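Local structure of mucus binding proteinn (Lactobacillus reuteri, 4MT5) at residues Phe70-Thr75 with Asn121-Val126; Thr92-Asp97 with Asp173-Val178; Thr109-Lys114 with Lys142-Val147; Tyr155-Gln160 with Val178-Asp183. The protein probably binds mucin glycoproteins of gastrointestinal mucus from the bacterial cell surface, this chain being Mub repeat V of the much longer wall-attached protein. All coordinates share one frame; numbering follows the deposited sequence.

Contact 1 of 4, residues Phe70-Thr75 with Asn121-Val126; sequences FKHGMT and NVTGKV
Val122 sits squarely over one face of the His72 ring, its CB 3.8 Å from the ring centroid and only 4° off the normal, a CH-pi contact. With CG1 anti to the backbone N (chi1 169°), the two methyls spread over the same face, CG1 toward NE2 and CG2 within 3.8 Å of His72 CD2. Thr123 adds its methyl obliquely, CG2 lying 3.8 Å from His72 CE1. This is the tight part. The ring's rotation is fixed by two carboxylates, Asp120 at ND1 and Asp10 at NE2, an arrangement that would probably favour a protonated imidazole. Next along, the backbone N of Asn121 donates to Gly73 O at 2.7 Å. Beyond that the contact loosens into exposed polar groups. Thr75 OG1 donates to Asn121 OD1 at 2.7 Å, and a water accepts from Asn121 ND2 at 2.9 Å while donating to the Thr75 hydroxyl. Thr123 closes an ST turn onto Lys125 N. Tyr46 of strand 46-51 meets the His72 ring nearly at a right angle and also touches Val122. Strand 65-77 pairs with 2-10, 46-51 and 104-120, and residues 121-125 form the loop leading from strand 104-120 into strand 126-129.

Contact 2 of 4, residues Thr92-Asp97 with Asp173-Val178; sequences TIHYVD and DIVKTV
Val178 lies alongside the ring of Tyr95, the two side chains pointing the same way, with Val178 CB 3.6 Å from Tyr95 CD1. They share one face of a parallel strand pair, the first and last strands of the Muc B2-like domain, set side by side as in the ubiquitin-like beta-grasp fold. Because CG1 of Val178 is anti to the backbone N (chi1 -164°), CG2 is turned to the other strand and touches two neighbours: it meets Ile93 CG2 at 3.6 Å and approaches the CE1 side of the tyrosine ring. Ile93 CG2 itself leans on one face of Tyr95, toward the rim, and Ile93 CD1 reaches Lys176 CB at 3.7 Å. Ile162 of strand 161-167 covers Ile93 and Lys176 on this buried side.

The backbones run in parallel register, the bonds alternating between Thr92, His94 and Val96 on one strand and Ile174, Lys176 and Val178 on the other; His94, for one, donates from N to Lys176 O and accepts at O from Val178 N.

On the other face, more open to solvent, Thr92 CG2 covers part of the His94 ring, Thr177 OG1 sits at that ring's edge in its plane, and ND1 makes a weak bond to Asp106. At the Thr92 end a water donates to Ile174 O and hydrogen-bonds Thr92 OG1 at 3.2 Å.

Contact 3 of 4, residues Thr109-Lys114 with Lys142-Val147; sequences TAVTFK and KTFAAV
Thr109 meets Phe144 first: its OG1 lies 3.5 Å from Phe144 CE1, the two side chains sliding past each other in opposite directions. That hydroxyl, between the backbone N and the carbonyl carbon (chi1 59°), is turned to the opposing segment, where a water donates to Ala145 O and takes a weak bond from Thr109 OG1. Ala110 points away, and just its carbonyl carbon comes near the edge of the phenylalanine ring. Val111, buried, splits its methyls between two partners: CG1 packs on Phe144 CZ at 3.8 Å, and CG2 lies 4.0 Å from Lys142 CG. Phe113 then brings CZ to 4.2 Å from Lys142 CB, with Lys142 N at the ring's edge, while Val111 CG2 rests over part of one ring face. Lys142 thus offers its aliphatic part inward; the chain bends so that NZ curls back to donate to Thr143 O.

No hydrogen bond joins the segments. The strands run antiparallel with axes 9.1 Å apart, so this is face-to-face packing of sheets. The two-stranded sheet 142-148/161-167 lies over strand 104-120, which pairs with 85-96; Val167 closes over Val111 and Phe144, and Val134 of strand 133-134 over Val111 and Phe113.

Contact 4 of 4, residues Tyr155-Gln160 with Val178-Asp183; sequences YTPNHQ and VVYVGD
Apolar packing centres on Pro157 and Tyr180. The proline lies across one face of the tyrosine ring, its CB 3.8 Å from the ring centroid and 11° off the normal, a CH-pi contact, while CD comes to 3.4 Å from Tyr180 CE1. Tyr155 CB approaches the edge of the same ring, 3.7 Å from CD1, so the tyrosine is met on a face and at a rim. The Tyr155 ring lies beside the end of the strand, with CD1 3.5 Å from Gly182 CA. Pro157 CB also touches Val178 CG1.

The strands pair antiparallel: Thr156 and Val181 form the hydrogen-bonded pair, each giving its N-H to the other's carbonyl, and they are flanked by the non-hydrogen-bonded pairs Tyr155-Gly182 and Pro157-Tyr180. In the beta-grasp sheet of the Muc B2-like domain, short strand 155-157 thereby borders the last strand, whose other neighbour is 85-96. The Tyr180 hydroxyl is held by Pro150 O.

Past the proline, Asn158 continues the pairing with one backbone and one side-chain bond. Its backbone N donates to Val179 O. With CG between the backbone N and the carbonyl carbon (chi1 52°), the amide folds back over the strand, and OD1 accepts at 3.1 Å from Val179 N, which stands above the amide plane instead of on a lone pair.

At the far end a water bridges Asp183 OD1, to which it donates, and the Thr156 hydroxyl.

Overall arrangement
The four contacts are spread along an elongated chain. Contact 1, near its middle, joins strand 65-77, which begins in the mucin-binding domain, to the loop after strand 104-120 of the Muc B2-like domain; its centre is about 47 Å from that of contact 2 and 59 Å from that of contact 4. Contacts 1 and 2 interleave along the sequence, both segments of contact 3 fall between those of contact 2, and contact 4 follows contact 3. Contacts 2 and 4, centres about 13 Å apart, share Val178 and strand 174-182; contact 3 touches contact 2 where Val147 packs on Tyr95. Strand 104-120 runs from contact 3 toward contact 1, so one long sheet links both parts of this repeat.

Contact 1 of 4, residues Phe70-Thr75 with Asn121-Val126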
# COMPACT_ATOMS: atom_id res chain seq x y z
N PHE A 70 -7.66 22.12 5.71
CA PHE A 70 -6.91 20.92 6.03
C PHE A 70 -6.86 20.04 4.81
O PHE A 70 -7.67 20.23 3.90
CB PHE A 70 -7.60 20.12 7.11
CG PHE A 70 -7.66 20.81 8.43
CD1 PHE A 70 -6.75 20.50 9.43
CD2 PHE A 70 -8.64 21.74 8.70
CE1 PHE A 70 -6.81 21.11 10.65
CE2 PHE A 70 -8.69 22.36 9.92
CZ PHE A 70 -7.78 22.04 10.90
N LYS A 71 -5.93 19.09 4.79
CA LYS A 71 -5.96 17.97 3.83
C LYS A 71 -5.75 16.68 4.59
O LYS A 71 -5.32 16.69 5.75
CB LYS A 71 -4.88 18.11 2.75
CG LYS A 71 -3.47 18.16 3.31
CD LYS A 71 -2.43 18.20 2.19
CE LYS A 71 -1.11 18.81 2.68
NZ LYS A 71 -0.16 18.92 1.52
N HIS A 72 -6.07 15.56 3.96
CA HIS A 72 -5.87 14.25 4.59
C HIS A 72 -4.39 13.92 4.75
O HIS A 72 -3.58 14.16 3.85
CB HIS A 72 -6.55 13.15 3.78
CG HIS A 72 -8.04 13.12 3.93
ND1 HIS A 72 -8.81 12.05 3.51
CD2 HIS A 72 -8.90 14.03 4.45
CE1 HIS A 72 -10.08 12.30 3.77
NE2 HIS A 72 -10.16 13.49 4.33
N GLY A 73 -4.05 13.37 5.90
CA GLY A 73 -2.70 12.89 6.13
C GLY A 73 -2.44 11.65 5.32
O GLY A 73 -3.32 10.82 5.13
N MET A 74 -1.22 11.51 4.82
CA MET A 74 -0.84 10.30 4.11
C MET A 74 0.32 9.58 4.79
O MET A 74 1.31 10.20 5.21
CB MET A 74 -0.50 10.60 2.65
CG MET A 74 -1.65 11.18 1.83
SD MET A 74 -3.09 10.09 1.64
CE MET A 74 -4.17 11.16 0.68
N THR A 75 0.18 8.27 4.92
CA THR A 75 1.24 7.44 5.46
C THR A 75 1.76 6.49 4.40
O THR A 75 1.01 5.69 3.85
CB THR A 75 0.75 6.60 6.64
OG1 THR A 75 0.56 7.44 7.78
CG2 THR A 75 1.78 5.54 6.98
N ASN A 121 -4.66 8.67 6.11
CA ASN A 121 -4.69 8.64 7.58
C ASN A 121 -6.08 8.88 8.18
O ASN A 121 -6.36 8.48 9.32
CB ASN A 121 -3.74 9.69 8.18
CG ASN A 121 -2.28 9.30 8.07
OD1 ASN A 121 -1.90 8.41 7.29
ND2 ASN A 121 -1.44 9.97 8.85
N VAL A 122 -6.94 9.55 7.42
CA VAL A 122 -8.28 9.87 7.89
C VAL A 122 -9.23 8.73 7.57
O VAL A 122 -9.92 8.22 8.45
CB VAL A 122 -8.80 11.19 7.27
CG1 VAL A 122 -10.28 11.35 7.56
CG2 VAL A 122 -8.01 12.38 7.80
N THR A 123 -9.28 8.30 6.32
CA THR A 123 -10.22 7.26 5.98
C THR A 123 -9.72 5.89 6.42
O THR A 123 -10.51 5.04 6.82
CB THR A 123 -10.53 7.23 4.48
OG1 THR A 123 -9.39 6.74 3.77
CG2 THR A 123 -10.86 8.62 3.99
N GLY A 124 -8.41 5.68 6.32
CA GLY A 124 -7.82 4.39 6.64
C GLY A 124 -7.72 3.45 5.45
O GLY A 124 -7.15 2.36 5.57
N LYS A 125 -8.26 3.86 4.31
CA LYS A 125 -8.18 3.06 3.09
C LYS A 125 -6.94 3.40 2.25
O LYS A 125 -6.37 4.49 2.38
CB LYS A 125 -9.46 3.26 2.27
CG LYS A 125 -10.72 3.01 3.10
CD LYS A 125 -11.99 3.33 2.33
CE LYS A 125 -13.20 2.67 2.97
NZ LYS A 125 -14.46 3.05 2.26
N VAL A 126 -6.49 2.48 1.40
CA VAL A 126 -5.27 2.74 0.63
C VAL A 126 -5.59 3.41 -0.69
O VAL A 126 -6.51 3.01 -1.40
CB VAL A 126 -4.36 1.48 0.48
CG1 VAL A 126 -4.88 0.33 1.32
CG2 VAL A 126 -4.19 1.07 -0.97
O HOH W 1 1.44 10.46 8.66

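Contact 2 of 4, residues Thr92-Asp97 with Asp173-Val178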
# COMPACT_ATOMS: atom_id res chain seq x y z
N THR A 92 7.99 -26.21 -7.80
CA THR A 92 8.49 -27.48 -7.28
C THR A 92 8.56 -28.54 -8.37
O THR A 92 7.58 -28.80 -9.08
CB THR A 92 7.63 -27.99 -6.11
OG1 THR A 92 7.55 -26.99 -5.09
CG2 THR A 92 8.23 -29.25 -5.53
N ILE A 93 9.74 -29.15 -8.51
CA ILE A 93 9.91 -30.29 -9.39
C ILE A 93 10.06 -31.56 -8.58
O ILE A 93 10.94 -31.66 -7.74
CB ILE A 93 11.15 -30.14 -10.27
CG1 ILE A 93 11.13 -28.81 -11.01
CG2 ILE A 93 11.19 -31.26 -11.30
CD1 ILE A 93 9.89 -28.65 -11.86
N HIS A 94 9.19 -32.53 -8.84
CA HIS A 94 9.32 -33.87 -8.26
C HIS A 94 9.98 -34.84 -9.24
O HIS A 94 9.63 -34.89 -10.42
CB HIS A 94 7.95 -34.43 -7.82
CG HIS A 94 7.28 -33.62 -6.75
ND1 HIS A 94 7.86 -33.38 -5.52
CD2 HIS A 94 6.07 -33.02 -6.72
CE1 HIS A 94 7.04 -32.66 -4.78
NE2 HIS A 94 5.94 -32.41 -5.49
N TYR A 95 10.95 -35.61 -8.75
CA TYR A 95 11.61 -36.62 -9.57
C TYR A 95 11.31 -38.04 -9.05
O TYR A 95 11.82 -38.44 -8.01
CB TYR A 95 13.12 -36.37 -9.61
CG TYR A 95 13.54 -35.00 -10.11
CD1 TYR A 95 13.54 -34.69 -11.47
CD2 TYR A 95 13.97 -34.01 -9.23
CE1 TYR A 95 13.94 -33.44 -11.93
CE2 TYR A 95 14.37 -32.75 -9.68
CZ TYR A 95 14.36 -32.47 -11.03
OH TYR A 95 14.75 -31.23 -11.48
N VAL A 96 10.48 -38.80 -9.77
CA VAL A 96 10.04 -40.11 -9.29
C VAL A 96 10.33 -41.27 -10.25
O VAL A 96 11.17 -41.15 -11.14
CB VAL A 96 8.53 -40.11 -8.98
CG1 VAL A 96 8.23 -39.13 -7.87
CG2 VAL A 96 7.73 -39.76 -10.23
N ASP A 97 9.65 -42.40 -10.03
CA ASP A 97 9.70 -43.56 -10.94
C ASP A 97 8.31 -44.13 -11.27
O ASP A 97 7.30 -43.42 -11.21
CB ASP A 97 10.63 -44.65 -10.40
CG ASP A 97 10.18 -45.22 -9.05
OD1 ASP A 97 8.96 -45.33 -8.80
OD2 ASP A 97 11.07 -45.59 -8.25
N ASP A 173 1.17 -21.32 -7.76
CA ASP A 173 2.43 -22.04 -7.62
C ASP A 173 2.61 -23.11 -8.69
O ASP A 173 1.64 -23.58 -9.28
CB ASP A 173 2.55 -22.69 -6.23
CG ASP A 173 2.98 -21.70 -5.15
OD1 ASP A 173 3.63 -20.68 -5.48
OD2 ASP A 173 2.68 -21.97 -3.96
N ILE A 174 3.85 -23.49 -8.94
CA ILE A 174 4.11 -24.44 -10.00
C ILE A 174 4.53 -25.82 -9.49
O ILE A 174 5.54 -25.96 -8.80
CB ILE A 174 5.12 -23.89 -11.01
CG1 ILE A 174 4.49 -22.70 -11.74
CG2 ILE A 174 5.55 -24.98 -11.98
CD1 ILE A 174 5.33 -22.16 -12.88
N VAL A 175 3.72 -26.82 -9.81
CA VAL A 175 4.03 -28.20 -9.44
C VAL A 175 4.12 -29.08 -10.68
O VAL A 175 3.14 -29.28 -11.41
CB VAL A 175 3.00 -28.79 -8.45
CG1 VAL A 175 3.63 -29.94 -7.67
CG2 VAL A 175 2.51 -27.71 -7.50
N LYS A 176 5.32 -29.58 -10.91
CA LYS A 176 5.63 -30.34 -12.11
C LYS A 176 6.41 -31.58 -11.69
O LYS A 176 7.38 -31.49 -10.93
CB LYS A 176 6.48 -29.49 -13.05
CG LYS A 176 5.89 -29.28 -14.43
CD LYS A 176 4.52 -28.65 -14.41
CE LYS A 176 4.17 -28.17 -15.82
NZ LYS A 176 2.73 -27.79 -16.00
N THR A 177 5.99 -32.74 -12.20
CA THR A 177 6.58 -34.02 -11.84
C THR A 177 7.35 -34.67 -13.00
O THR A 177 6.84 -34.76 -14.12
CB THR A 177 5.49 -34.98 -11.34
OG1 THR A 177 4.81 -34.37 -10.23
CG2 THR A 177 6.10 -36.29 -10.89
N VAL A 178 8.58 -35.12 -12.73
CA VAL A 178 9.38 -35.85 -13.71
C VAL A 178 9.45 -37.35 -13.37
O VAL A 178 9.85 -37.71 -12.25
CB VAL A 178 10.81 -35.31 -13.80
CG1 VAL A 178 11.49 -35.81 -15.07
CG2 VAL A 178 10.81 -33.82 -13.78
O HOH W 2 4.97 -25.71 -6.38

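Contact 3 of 4, residues Thr109-Lys114 with Lys142-Val147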
# COMPACT_ATOMS: atom_id res chain seq x y z
N THR A 109 12.36 -23.58 -6.29
CA THR A 109 12.80 -22.19 -6.46
C THR A 109 11.65 -21.22 -6.16
O THR A 109 10.52 -21.41 -6.61
CB THR A 109 13.38 -21.96 -7.88
OG1 THR A 109 12.38 -22.26 -8.86
CG2 THR A 109 14.59 -22.86 -8.12
N ALA A 110 11.93 -20.19 -5.37
CA ALA A 110 10.89 -19.27 -4.95
C ALA A 110 11.11 -17.86 -5.49
O ALA A 110 12.25 -17.42 -5.66
CB ALA A 110 10.80 -19.24 -3.44
N VAL A 111 10.02 -17.15 -5.76
CA VAL A 111 10.10 -15.71 -6.02
C VAL A 111 9.09 -14.98 -5.15
O VAL A 111 7.93 -15.36 -5.07
CB VAL A 111 9.90 -15.35 -7.52
CG1 VAL A 111 8.61 -15.90 -8.04
CG2 VAL A 111 9.96 -13.85 -7.72
N THR A 112 9.56 -13.94 -4.46
CA THR A 112 8.70 -13.11 -3.62
C THR A 112 8.54 -11.73 -4.25
O THR A 112 9.53 -11.03 -4.47
CB THR A 112 9.27 -12.95 -2.19
OG1 THR A 112 9.25 -14.21 -1.52
CG2 THR A 112 8.45 -11.96 -1.39
N PHE A 113 7.30 -11.36 -4.54
CA PHE A 113 6.99 -10.03 -5.04
C PHE A 113 6.63 -9.15 -3.85
O PHE A 113 5.84 -9.55 -3.00
CB PHE A 113 5.82 -10.09 -6.01
CG PHE A 113 6.14 -10.77 -7.30
CD1 PHE A 113 6.69 -10.05 -8.35
CD2 PHE A 113 5.89 -12.12 -7.47
CE1 PHE A 113 6.98 -10.67 -9.55
CE2 PHE A 113 6.18 -12.74 -8.67
CZ PHE A 113 6.73 -12.02 -9.71
N LYS A 114 7.22 -7.96 -3.77
CA LYS A 114 6.95 -7.03 -2.68
C LYS A 114 6.60 -5.67 -3.25
O LYS A 114 7.18 -5.27 -4.26
CB LYS A 114 8.18 -6.89 -1.78
CG LYS A 114 8.41 -8.04 -0.83
CD LYS A 114 9.81 -8.01 -0.24
CE LYS A 114 9.85 -8.69 1.12
NZ LYS A 114 11.25 -8.94 1.58
N LYS A 142 8.53 -12.44 -13.45
CA LYS A 142 9.83 -13.07 -13.29
C LYS A 142 9.74 -14.37 -14.05
O LYS A 142 8.70 -15.03 -14.04
CB LYS A 142 10.14 -13.30 -11.79
CG LYS A 142 11.34 -14.17 -11.47
CD LYS A 142 12.63 -13.65 -12.09
CE LYS A 142 13.84 -14.45 -11.59
NZ LYS A 142 13.55 -15.93 -11.55
N THR A 143 10.78 -14.71 -14.79
CA THR A 143 10.77 -15.99 -15.48
C THR A 143 11.59 -16.97 -14.66
O THR A 143 12.67 -16.63 -14.16
CB THR A 143 11.33 -15.90 -16.91
OG1 THR A 143 12.71 -15.53 -16.86
CG2 THR A 143 10.55 -14.88 -17.73
N PHE A 144 11.06 -18.17 -14.48
CA PHE A 144 11.81 -19.20 -13.82
C PHE A 144 12.76 -19.80 -14.84
O PHE A 144 12.36 -20.11 -15.97
CB PHE A 144 10.88 -20.28 -13.28
CG PHE A 144 10.28 -19.94 -11.96
CD1 PHE A 144 11.10 -19.68 -10.86
CD2 PHE A 144 8.91 -19.88 -11.80
CE1 PHE A 144 10.55 -19.37 -9.63
CE2 PHE A 144 8.35 -19.57 -10.57
CZ PHE A 144 9.17 -19.32 -9.48
N ALA A 145 14.03 -19.92 -14.47
CA ALA A 145 15.00 -20.58 -15.33
C ALA A 145 14.51 -22.01 -15.57
O ALA A 145 14.10 -22.68 -14.62
CB ALA A 145 16.37 -20.59 -14.69
N ALA A 146 14.53 -22.45 -16.82
CA ALA A 146 14.23 -23.85 -17.12
C ALA A 146 15.19 -24.75 -16.34
O ALA A 146 16.38 -24.44 -16.21
CB ALA A 146 14.34 -24.10 -18.62
N VAL A 147 14.67 -25.84 -15.79
CA VAL A 147 15.50 -26.77 -15.01
C VAL A 147 15.75 -28.10 -15.74
O VAL A 147 14.80 -28.78 -16.16
CB VAL A 147 14.96 -27.03 -13.58
CG1 VAL A 147 15.60 -28.27 -12.98
CG2 VAL A 147 15.21 -25.83 -12.68
O HOH W 3 13.35 -22.54 -12.20

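Contact 4 of 4, residues Tyr155-Gln160 with Val178-Asp183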
# COMPACT_ATOMS: atom_id res chain seq x y z
N TYR A 155 18.27 -45.14 -15.62
CA TYR A 155 16.96 -44.59 -15.97
C TYR A 155 17.05 -43.50 -17.04
O TYR A 155 18.12 -42.94 -17.27
CB TYR A 155 16.27 -44.02 -14.72
CG TYR A 155 16.07 -45.02 -13.59
CD1 TYR A 155 14.87 -45.71 -13.45
CD2 TYR A 155 17.08 -45.25 -12.67
CE1 TYR A 155 14.69 -46.61 -12.42
CE2 TYR A 155 16.90 -46.15 -11.63
CZ TYR A 155 15.71 -46.82 -11.51
OH TYR A 155 15.54 -47.72 -10.48
N THR A 156 15.93 -43.23 -17.70
CA THR A 156 15.79 -42.05 -18.55
C THR A 156 14.44 -41.39 -18.29
O THR A 156 13.40 -42.04 -18.44
CB THR A 156 15.90 -42.36 -20.06
OG1 THR A 156 14.72 -43.02 -20.51
CG2 THR A 156 17.15 -43.18 -20.38
N PRO A 157 14.47 -40.10 -17.91
CA PRO A 157 13.30 -39.26 -17.60
C PRO A 157 12.41 -38.96 -18.81
O PRO A 157 12.92 -38.87 -19.93
CB PRO A 157 13.94 -37.96 -17.08
CG PRO A 157 15.31 -37.94 -17.68
CD PRO A 157 15.74 -39.38 -17.72
N ASN A 158 11.11 -38.80 -18.58
CA ASN A 158 10.15 -38.55 -19.66
C ASN A 158 10.10 -37.10 -20.15
O ASN A 158 9.41 -36.79 -21.12
CB ASN A 158 8.74 -39.05 -19.29
CG ASN A 158 8.25 -38.53 -17.94
OD1 ASN A 158 8.86 -37.64 -17.33
ND2 ASN A 158 7.13 -39.08 -17.47
N HIS A 159 10.83 -36.22 -19.45
CA HIS A 159 11.07 -34.84 -19.89
C HIS A 159 12.52 -34.51 -19.60
O HIS A 159 12.95 -34.56 -18.45
CB HIS A 159 10.17 -33.84 -19.13
CG HIS A 159 8.71 -34.04 -19.36
ND1 HIS A 159 8.16 -34.17 -20.62
CD2 HIS A 159 7.67 -34.10 -18.49
CE1 HIS A 159 6.85 -34.32 -20.51
NE2 HIS A 159 6.53 -34.28 -19.23
N GLN A 160 13.29 -34.19 -20.64
CA GLN A 160 14.71 -33.89 -20.48
C GLN A 160 14.94 -32.68 -19.56
O GLN A 160 15.93 -32.60 -18.81
CB GLN A 160 15.37 -33.68 -21.85
CG GLN A 160 16.87 -33.37 -21.81
CD GLN A 160 17.66 -34.38 -20.98
OE1 GLN A 160 17.87 -35.52 -21.40
NE2 GLN A 160 18.10 -33.95 -19.79
N VAL A 178 8.58 -35.12 -12.73
CA VAL A 178 9.38 -35.85 -13.71
C VAL A 178 9.45 -37.35 -13.37
O VAL A 178 9.85 -37.71 -12.25
CB VAL A 178 10.81 -35.31 -13.80
CG1 VAL A 178 11.49 -35.81 -15.07
CG2 VAL A 178 10.81 -33.82 -13.78
N VAL A 179 9.09 -38.21 -14.32
CA VAL A 179 9.10 -39.66 -14.10
C VAL A 179 10.24 -40.34 -14.84
O VAL A 179 10.38 -40.20 -16.06
CB VAL A 179 7.77 -40.33 -14.50
CG1 VAL A 179 7.80 -41.80 -14.13
CG2 VAL A 179 6.60 -39.66 -13.82
N TYR A 180 11.05 -41.08 -14.10
CA TYR A 180 12.18 -41.80 -14.66
C TYR A 180 11.80 -43.25 -14.99
O TYR A 180 11.31 -43.99 -14.13
CB TYR A 180 13.34 -41.79 -13.67
CG TYR A 180 14.16 -40.51 -13.69
CD1 TYR A 180 15.43 -40.48 -14.28
CD2 TYR A 180 13.67 -39.34 -13.12
CE1 TYR A 180 16.18 -39.32 -14.30
CE2 TYR A 180 14.42 -38.16 -13.14
CZ TYR A 180 15.67 -38.16 -13.73
OH TYR A 180 16.42 -37.01 -13.75
N VAL A 181 12.02 -43.64 -16.25
CA VAL A 181 11.74 -45.01 -16.68
C VAL A 181 13.00 -45.87 -16.62
O VAL A 181 14.06 -45.46 -17.10
CB VAL A 181 11.15 -45.04 -18.12
CG1 VAL A 181 11.11 -46.46 -18.65
CG2 VAL A 181 9.75 -44.41 -18.14
N GLY A 182 12.89 -47.04 -16.02
CA GLY A 182 14.02 -47.96 -15.94
C GLY A 182 14.49 -48.46 -17.29
O GLY A 182 13.69 -48.75 -18.18
N ASP A 183 15.81 -48.58 -17.45
CA ASP A 183 16.40 -49.03 -18.71
C ASP A 183 16.13 -50.52 -18.99
O ASP A 183 16.60 -51.39 -18.26
CB ASP A 183 17.90 -48.69 -18.77
CG ASP A 183 18.16 -47.19 -18.99
OD1 ASP A 183 17.25 -46.49 -19.50
OD2 ASP A 183 19.28 -46.72 -18.66
O HOH W 4 15.09 -46.19 -20.63